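Local coordinates for dITP/XTP pyrophosphatase (Mycobacteroides abscessus, PDB 6WWD), which probably hydrolyses non-canonical purine nucleoside triphosphates such as XTP, dITP and ITP to their monophosphates and diphosphate, clearing them from the nucleotide pool, at residues D[118-123]-D[140-145]; D[1-6]-D[67-72]. All blocks are in the same frame, centred on the assembly; numbering follows the deposited sequence.

In the fold
Contacts 1 and 2 belong to one mixed sheet and are joined through strand 67-77, which pairs in parallel with strand 2-5 and antiparallel with strand 118-128. Their centres lie 26 Å apart, on opposite sides of the chain's centre, yet their nearest atoms come to about 4 Å without touching. Contact 2 carries Asp72, the predicted proton acceptor and magnesium ligand, at the end of segment 67-72. Contact 1 borders the predicted substrate site: the side chain of Phe121 is about 3 Å from that of Asp158, and that of Trp141 about 4 Å from that of Arg184. Residues 140-145 also meet the second subunit.

Contact 1 of 2, residues D[118-123]-D[140-145]; sequences GAAFVS and RWKGSI
Phe121 and Trp141 project from the same sheet face as neighbours. Trp141 CE3 sits at the edge of the Phe121 ring, near its plane, 4.0 Å from Phe121 CD2, while Phe121 meets the indole obliquely; Phe161 touches both rings. On the other sheet face, Val122 CG2 lies over one face of the Arg140 guanidinium, displaced from the centre of the group and 3.5 Å from Arg140 NH1. The arginine chain is extended from CG to NE, which carries it alongside the valine; its NE forms a salt bridge with Glu138.

These pairs belong to the beta hairpin of strands 118-128 and 134-145, whose short segments run at 131° to each other. Two hydrogen-bonded pairs define the antiparallel register. At Phe121-Trp141, the bond from Trp141 N to Phe121 O is 2.8 Å long, nearly straight at 171° and in the carbonyl plane, whereas the return bond from Phe121 N to Trp141 O is longer and more bent. At Ala119-Gly143, Gly143 N donates to Ala119 O over 2.8 Å, and Ala119 N reaches Gly143 O from above the carbonyl plane.

Beyond that pair, with CG1 beside its backbone N (chi1 -56°), Ile145 brings CD1 to 3.5 Å from Ala119 CB. Lys142 is bent along its chain: CD passes 4.0 Å from Ala120 CB, and NZ donates to a water that makes a weak bond to Ala119 O. Arg140 and Trp141 also pair with an antiparallel strand of the second subunit, so the sheet continues across the interface.

Contact 2 of 2, residues D[1-6]-D[67-72]; sequences MKILVA and ACVADD
Leu4 packs beside Cys68 on the same face of the sheet. Its CB lies 3.7 Å from Ala67 O; CG, anti to the backbone N (chi1 173°), then meets Cys68 SG, and the CD2 branch stays beside that sulfur at 4.0 Å. Swung away from its own backbone N, Cys68 SG also approaches Leu4 O and the methyl of Ala6, while Val61 of helix 49-64 packs on the cysteine. Further along, Ala6 CB meets Ala70 CB at 3.9 Å.

On the reverse face, Ile3 CG2 lies 4.3 Å from Val69 CG2, and Leu13 and Leu16 of helix 10-22 pack against Val5.

Three backbone bonds fix the parallel register. Leu4 N donates to Ala67 O, Val69 N to Leu4 O at 2.9 Å, and Ala6 N to Val69 O, the last nearly straight at 172°. At the N-terminal end of the ladder, a water accepts from Ala67 N at 2.8 Å and donates to Lys2 O. Another accepts from Asp71 N at 2.7 Å and is placed to donate to Ala6 O, with a weak bond to Asp71 OD1 competing, so it bridges the two segments just past the last backbone bond.

With helices 10-22 and 49-64 in the intervening chain, the parallel strands form part of the alpha/beta core of the HAM1 fold. This core delivers Asp72, salt-bridged to Lys56, to the predicted magnesium and catalytic site.

Contact 1 of 2, residues D[118-123]-D[140-145]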
ATOM      1  N   GLY D 118       3.135 -10.298  12.753  1.00 15.71           N
ATOM      2  CA  GLY D 118       3.622 -10.876  11.506  1.00 14.73           C
ATOM      3  C   GLY D 118       4.734 -10.060  10.866  1.00 13.00           C
ATOM      4  O   GLY D 118       4.771  -8.831  10.954  1.00 13.22           O
ATOM      5  N   ALA D 119       5.632 -10.767  10.174  1.00 14.62           N
ATOM      6  CA  ALA D 119       6.790 -10.165   9.525  1.00 14.01           C
ATOM      7  C   ALA D 119       7.330 -11.123   8.466  1.00 13.59           C
ATOM      8  O   ALA D 119       6.954 -12.291   8.416  1.00 14.70           O
ATOM      9  CB  ALA D 119       7.887  -9.831  10.546  1.00 10.26           C
ATOM     10  N   ALA D 120       8.283 -10.632   7.671  1.00  9.63           N
ATOM     11  CA  ALA D 120       8.974 -11.446   6.675  1.00 10.80           C
ATOM     12  C   ALA D 120      10.393 -10.928   6.461  1.00 12.36           C
ATOM     13  O   ALA D 120      10.622  -9.715   6.445  1.00 12.71           O
ATOM     14  CB  ALA D 120       8.227 -11.443   5.336  1.00 10.01           C
ATOM     15  N   PHE D 121      11.343 -11.848   6.288  1.00 10.46           N
ATOM     16  CA  PHE D 121      12.614 -11.490   5.678  1.00 14.02           C
ATOM     17  C   PHE D 121      12.406 -11.435   4.167  1.00 16.48           C
ATOM     18  O   PHE D 121      11.811 -12.343   3.583  1.00 17.87           O
ATOM     19  CB  PHE D 121      13.701 -12.498   6.032  1.00 12.83           C
ATOM     20  CG  PHE D 121      14.415 -12.220   7.337  1.00 15.18           C
ATOM     21  CD1 PHE D 121      14.880 -10.953   7.649  1.00 16.74           C
ATOM     22  CD2 PHE D 121      14.668 -13.259   8.232  1.00 17.42           C
ATOM     23  CE1 PHE D 121      15.564 -10.727   8.855  1.00 18.83           C
ATOM     24  CE2 PHE D 121      15.338 -13.043   9.442  1.00 19.36           C
ATOM     25  CZ  PHE D 121      15.789 -11.782   9.752  1.00 21.36           C
ATOM     26  N   VAL D 122      12.859 -10.358   3.541  1.00 15.71           N
ATOM     27  CA  VAL D 122      12.638 -10.116   2.120  1.00 11.82           C
ATOM     28  C   VAL D 122      13.983  -9.916   1.457  1.00 14.83           C
ATOM     29  O   VAL D 122      14.855  -9.225   1.992  1.00 12.58           O
ATOM     30  CB  VAL D 122      11.751  -8.881   1.859  1.00 14.04           C
ATOM     31  CG1 VAL D 122      11.509  -8.717   0.367  1.00 13.11           C
ATOM     32  CG2 VAL D 122      10.446  -8.981   2.605  1.00 11.85           C
ATOM     33  N   SER D 123      14.136 -10.477   0.267  1.00 13.77           N
ATOM     34  CA  SER D 123      15.348 -10.299  -0.510  1.00 14.94           C
ATOM     35  C   SER D 123      14.936 -10.049  -1.956  1.00 21.70           C
ATOM     36  O   SER D 123      14.191 -10.847  -2.536  1.00 16.71           O
ATOM     37  CB  SER D 123      16.245 -11.521  -0.373  1.00 19.96           C
ATOM     38  OG  SER D 123      17.412 -11.373  -1.121  1.00 33.68           O
ATOM     39  N   ARG D 140      10.161 -13.742  -0.130  1.00 14.50           N
ATOM     40  CA  ARG D 140       9.705 -13.422   1.225  1.00 15.26           C
ATOM     41  C   ARG D 140       9.616 -14.697   2.043  1.00 14.53           C
ATOM     42  O   ARG D 140       8.929 -15.641   1.640  1.00 12.68           O
ATOM     43  CB  ARG D 140       8.325 -12.753   1.229  1.00 12.04           C
ATOM     44  CG  ARG D 140       8.334 -11.426   0.563  1.00 20.52           C
ATOM     45  CD  ARG D 140       7.059 -10.602   0.804  1.00 19.24           C
ATOM     46  NE  ARG D 140       7.278  -9.331   0.135  1.00 18.40           N
ATOM     47  CZ  ARG D 140       7.321  -8.152   0.733  1.00 18.51           C
ATOM     48  NH1 ARG D 140       7.088  -8.039   2.045  1.00 14.79           N
ATOM     49  NH2 ARG D 140       7.562  -7.078  -0.009  1.00 21.70           N
ATOM     50  N   TRP D 141      10.293 -14.716   3.182  1.00 13.77           N
ATOM     51  CA  TRP D 141      10.237 -15.823   4.140  1.00 17.56           C
ATOM     52  C   TRP D 141       9.310 -15.399   5.270  1.00 16.29           C
ATOM     53  O   TRP D 141       9.672 -14.543   6.077  1.00 14.88           O
ATOM     54  CB  TRP D 141      11.641 -16.126   4.657  1.00 16.47           C
ATOM     55  CG  TRP D 141      11.824 -17.362   5.533  1.00 14.59           C
ATOM     56  CD1 TRP D 141      11.010 -18.440   5.623  1.00 17.16           C
ATOM     57  CD2 TRP D 141      12.932 -17.620   6.414  1.00 13.60           C
ATOM     58  NE1 TRP D 141      11.526 -19.354   6.523  1.00 17.91           N
ATOM     59  CE2 TRP D 141      12.711 -18.871   7.013  1.00 16.25           C
ATOM     60  CE3 TRP D 141      14.076 -16.893   6.771  1.00 17.22           C
ATOM     61  CZ2 TRP D 141      13.602 -19.428   7.939  1.00 15.28           C
ATOM     62  CZ3 TRP D 141      14.968 -17.453   7.695  1.00 18.51           C
ATOM     63  CH2 TRP D 141      14.722 -18.701   8.263  1.00 16.34           C
ATOM     64  N   LYS D 142       8.118 -15.990   5.334  1.00 14.56           N
ATOM     65  CA  LYS D 142       7.098 -15.487   6.248  1.00 14.64           C
ATOM     66  C   LYS D 142       7.370 -15.947   7.676  1.00 18.60           C
ATOM     67  O   LYS D 142       7.808 -17.081   7.917  1.00 15.37           O
ATOM     68  CB  LYS D 142       5.702 -15.937   5.807  1.00 18.51           C
ATOM     69  CG  LYS D 142       5.333 -15.493   4.380  1.00 18.64           C
ATOM     70  CD  LYS D 142       5.357 -13.964   4.295  1.00 20.63           C
ATOM     71  CE  LYS D 142       4.233 -13.400   3.434  1.00 24.36           C
ATOM     72  NZ  LYS D 142       3.159 -12.828   4.286  1.00 24.80           N
ATOM     73  N   GLY D 143       7.093 -15.058   8.627  1.00 16.29           N
ATOM     74  CA  GLY D 143       7.216 -15.384  10.032  1.00 16.38           C
ATOM     75  C   GLY D 143       6.577 -14.338  10.920  1.00 16.31           C
ATOM     76  O   GLY D 143       5.527 -13.774  10.583  1.00 16.30           O
ATOM     77  N   SER D 144       7.178 -14.104  12.080  1.00 13.79           N
ATOM     78  CA  SER D 144       6.684 -13.106  13.017  1.00 17.16           C
ATOM     79  C   SER D 144       7.839 -12.688  13.922  1.00 17.15           C
ATOM     80  O   SER D 144       8.910 -13.306  13.925  1.00 15.14           O
ATOM     81  CB  SER D 144       5.490 -13.637  13.829  1.00 18.22           C
ATOM     82  OG  SER D 144       5.852 -14.796  14.547  1.00 14.44           O
ATOM     83  N   ILE D 145       7.614 -11.637  14.692  1.00 13.91           N
ATOM     84  CA  ILE D 145       8.649 -11.117  15.576  1.00 15.50           C
ATOM     85  C   ILE D 145       8.482 -11.726  16.963  1.00 16.02           C
ATOM     86  O   ILE D 145       7.394 -11.680  17.547  1.00 16.61           O
ATOM     87  CB  ILE D 145       8.607  -9.581  15.636  1.00 14.82           C
ATOM     88  CG1 ILE D 145       8.717  -8.984  14.222  1.00 13.75           C
ATOM     89  CG2 ILE D 145       9.701  -9.053  16.576  1.00 13.85           C
ATOM     90  CD1 ILE D 145       9.919  -9.476  13.420  1.00 11.25           C
TER
HETATM   91  O   HOH W   1       4.145 -11.469   7.011  1.00 29.55           O

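Contact 2 of 2, residues D[1-6]-D[67-72]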
ATOM      1  N   MET D   1      31.103 -11.569 -22.045  1.00 50.42           N
ATOM      2  CA  MET D   1      30.256 -10.430 -21.713  1.00 49.53           C
ATOM      3  C   MET D   1      30.447 -10.015 -20.254  1.00 47.64           C
ATOM      4  O   MET D   1      30.480 -10.867 -19.364  1.00 52.61           O
ATOM      5  CB  MET D   1      28.788 -10.780 -21.980  1.00 48.78           C
ATOM      6  CG  MET D   1      27.789 -10.076 -21.077  1.00 48.08           C
ATOM      7  SD  MET D   1      26.075 -10.478 -21.479  1.00 60.53           S
ATOM      8  CE  MET D   1      25.899  -9.673 -23.076  1.00 52.77           C
ATOM      9  N   LYS D   2      30.559  -8.708 -20.007  1.00 33.45           N
ATOM     10  CA  LYS D   2      30.672  -8.191 -18.652  1.00 33.34           C
ATOM     11  C   LYS D   2      29.305  -7.799 -18.118  1.00 29.72           C
ATOM     12  O   LYS D   2      28.487  -7.224 -18.843  1.00 29.22           O
ATOM     13  CB  LYS D   2      31.623  -6.995 -18.584  1.00 30.78           C
ATOM     14  CG  LYS D   2      33.093  -7.358 -18.762  1.00 34.43           C
ATOM     15  CD  LYS D   2      33.976  -6.174 -18.445  1.00 33.93           C
ATOM     16  CE  LYS D   2      35.316  -6.264 -19.142  1.00 43.41           C
ATOM     17  NZ  LYS D   2      35.957  -4.923 -19.281  1.00 39.55           N
ATOM     18  N   ILE D   3      29.065  -8.136 -16.850  1.00 24.60           N
ATOM     19  CA  ILE D   3      27.871  -7.753 -16.109  1.00 21.33           C
ATOM     20  C   ILE D   3      28.308  -7.072 -14.821  1.00 20.58           C
ATOM     21  O   ILE D   3      29.137  -7.613 -14.081  1.00 22.47           O
ATOM     22  CB  ILE D   3      26.972  -8.967 -15.789  1.00 25.59           C
ATOM     23  CG1 ILE D   3      26.412  -9.572 -17.079  1.00 24.21           C
ATOM     24  CG2 ILE D   3      25.862  -8.580 -14.796  1.00 19.44           C
ATOM     25  CD1 ILE D   3      25.489 -10.724 -16.860  1.00 25.80           C
ATOM     26  N   LEU D   4      27.769  -5.889 -14.555  1.00 16.70           N
ATOM     27  CA  LEU D   4      28.069  -5.194 -13.311  1.00 14.85           C
ATOM     28  C   LEU D   4      27.185  -5.732 -12.180  1.00 15.58           C
ATOM     29  O   LEU D   4      25.950  -5.755 -12.293  1.00 14.46           O
ATOM     30  CB  LEU D   4      27.873  -3.685 -13.485  1.00 14.12           C
ATOM     31  CG  LEU D   4      27.989  -2.826 -12.223  1.00 14.09           C
ATOM     32  CD1 LEU D   4      29.424  -2.821 -11.646  1.00 14.89           C
ATOM     33  CD2 LEU D   4      27.525  -1.407 -12.513  1.00 15.07           C
ATOM     34  N   VAL D   5      27.806  -6.181 -11.092  1.00 13.26           N
ATOM     35  CA  VAL D   5      27.078  -6.435  -9.852  1.00 15.25           C
ATOM     36  C   VAL D   5      27.253  -5.220  -8.941  1.00 12.29           C
ATOM     37  O   VAL D   5      28.382  -4.864  -8.581  1.00 16.08           O
ATOM     38  CB  VAL D   5      27.532  -7.734  -9.174  1.00 17.31           C
ATOM     39  CG1 VAL D   5      26.748  -7.935  -7.886  1.00 17.64           C
ATOM     40  CG2 VAL D   5      27.325  -8.916 -10.124  1.00 19.49           C
ATOM     41  N   ALA D   6      26.145  -4.555  -8.605  1.00 12.94           N
ATOM     42  CA  ALA D   6      26.174  -3.320  -7.817  1.00 17.88           C
ATOM     43  C   ALA D   6      26.443  -3.640  -6.343  1.00 17.53           C
ATOM     44  O   ALA D   6      25.629  -3.416  -5.450  1.00 18.74           O
ATOM     45  CB  ALA D   6      24.879  -2.536  -7.979  1.00 14.97           C
ATOM     46  N   ALA D  67      24.958  -4.345 -18.416  1.00 18.02           N
ATOM     47  CA  ALA D  67      23.868  -4.917 -17.656  1.00 15.04           C
ATOM     48  C   ALA D  67      24.253  -4.930 -16.180  1.00 16.43           C
ATOM     49  O   ALA D  67      25.415  -5.155 -15.821  1.00 14.66           O
ATOM     50  CB  ALA D  67      23.565  -6.327 -18.165  1.00 14.49           C
ATOM     51  N   CYS D  68      23.291  -4.632 -15.317  1.00 11.92           N
ATOM     52  CA  CYS D  68      23.604  -4.456 -13.911  1.00 15.34           C
ATOM     53  C   CYS D  68      22.605  -5.234 -13.078  1.00 12.61           C
ATOM     54  O   CYS D  68      21.399  -5.105 -13.275  1.00 13.67           O
ATOM     55  CB  CYS D  68      23.598  -2.977 -13.492  1.00 13.33           C
ATOM     56  SG  CYS D  68      23.873  -2.837 -11.709  1.00 13.62           S
ATOM     57  N   VAL D  69      23.114  -6.051 -12.171  1.00 14.43           N
ATOM     58  CA  VAL D  69      22.317  -6.749 -11.170  1.00 14.44           C
ATOM     59  C   VAL D  69      22.556  -6.066  -9.830  1.00 13.06           C
ATOM     60  O   VAL D  69      23.712  -5.837  -9.443  1.00 15.18           O
ATOM     61  CB  VAL D  69      22.687  -8.242 -11.091  1.00 13.76           C
ATOM     62  CG1 VAL D  69      21.998  -8.883  -9.903  1.00 14.43           C
ATOM     63  CG2 VAL D  69      22.319  -8.947 -12.363  1.00 13.79           C
ATOM     64  N   ALA D  70      21.477  -5.754  -9.119  1.00 13.09           N
ATOM     65  CA  ALA D  70      21.564  -5.141  -7.801  1.00 12.26           C
ATOM     66  C   ALA D  70      20.651  -5.895  -6.854  1.00 17.57           C
ATOM     67  O   ALA D  70      19.659  -6.491  -7.277  1.00 18.70           O
ATOM     68  CB  ALA D  70      21.161  -3.667  -7.829  1.00 13.74           C
ATOM     69  N   ASP D  71      20.972  -5.866  -5.565  1.00 17.50           N
ATOM     70  CA  ASP D  71      20.127  -6.549  -4.599  1.00 15.87           C
ATOM     71  C   ASP D  71      19.742  -5.606  -3.468  1.00 15.12           C
ATOM     72  O   ASP D  71      20.273  -4.496  -3.332  1.00 11.62           O
ATOM     73  CB  ASP D  71      20.791  -7.837  -4.101  1.00 23.71           C
ATOM     74  CG  ASP D  71      22.205  -7.629  -3.684  1.00 34.76           C
ATOM     75  OD1 ASP D  71      22.468  -6.657  -2.937  1.00 38.90           O
ATOM     76  OD2 ASP D  71      23.065  -8.408  -4.152  1.00 33.54           O
ATOM     77  N   ASP D  72      18.751  -6.040  -2.695  1.00 15.04           N
ATOM     78  CA  ASP D  72      18.195  -5.225  -1.616  1.00 15.82           C
ATOM     79  C   ASP D  72      17.409  -6.131  -0.689  1.00 15.48           C
ATOM     80  O   ASP D  72      16.448  -6.763  -1.134  1.00 14.76           O
ATOM     81  CB  ASP D  72      17.303  -4.125  -2.185  1.00 14.68           C
ATOM     82  CG  ASP D  72      17.273  -2.908  -1.307  1.00 21.61           C
ATOM     83  OD1 ASP D  72      17.973  -1.926  -1.618  1.00 21.60           O
ATOM     84  OD2 ASP D  72      16.578  -2.948  -0.283  1.00 21.98           O
TER
HETATM   85  O   HOH W   2      26.499  -6.064 -20.086  1.00 20.88           O
HETATM   86  O   HOH W   3      23.359  -4.844  -4.792  1.00 22.82           O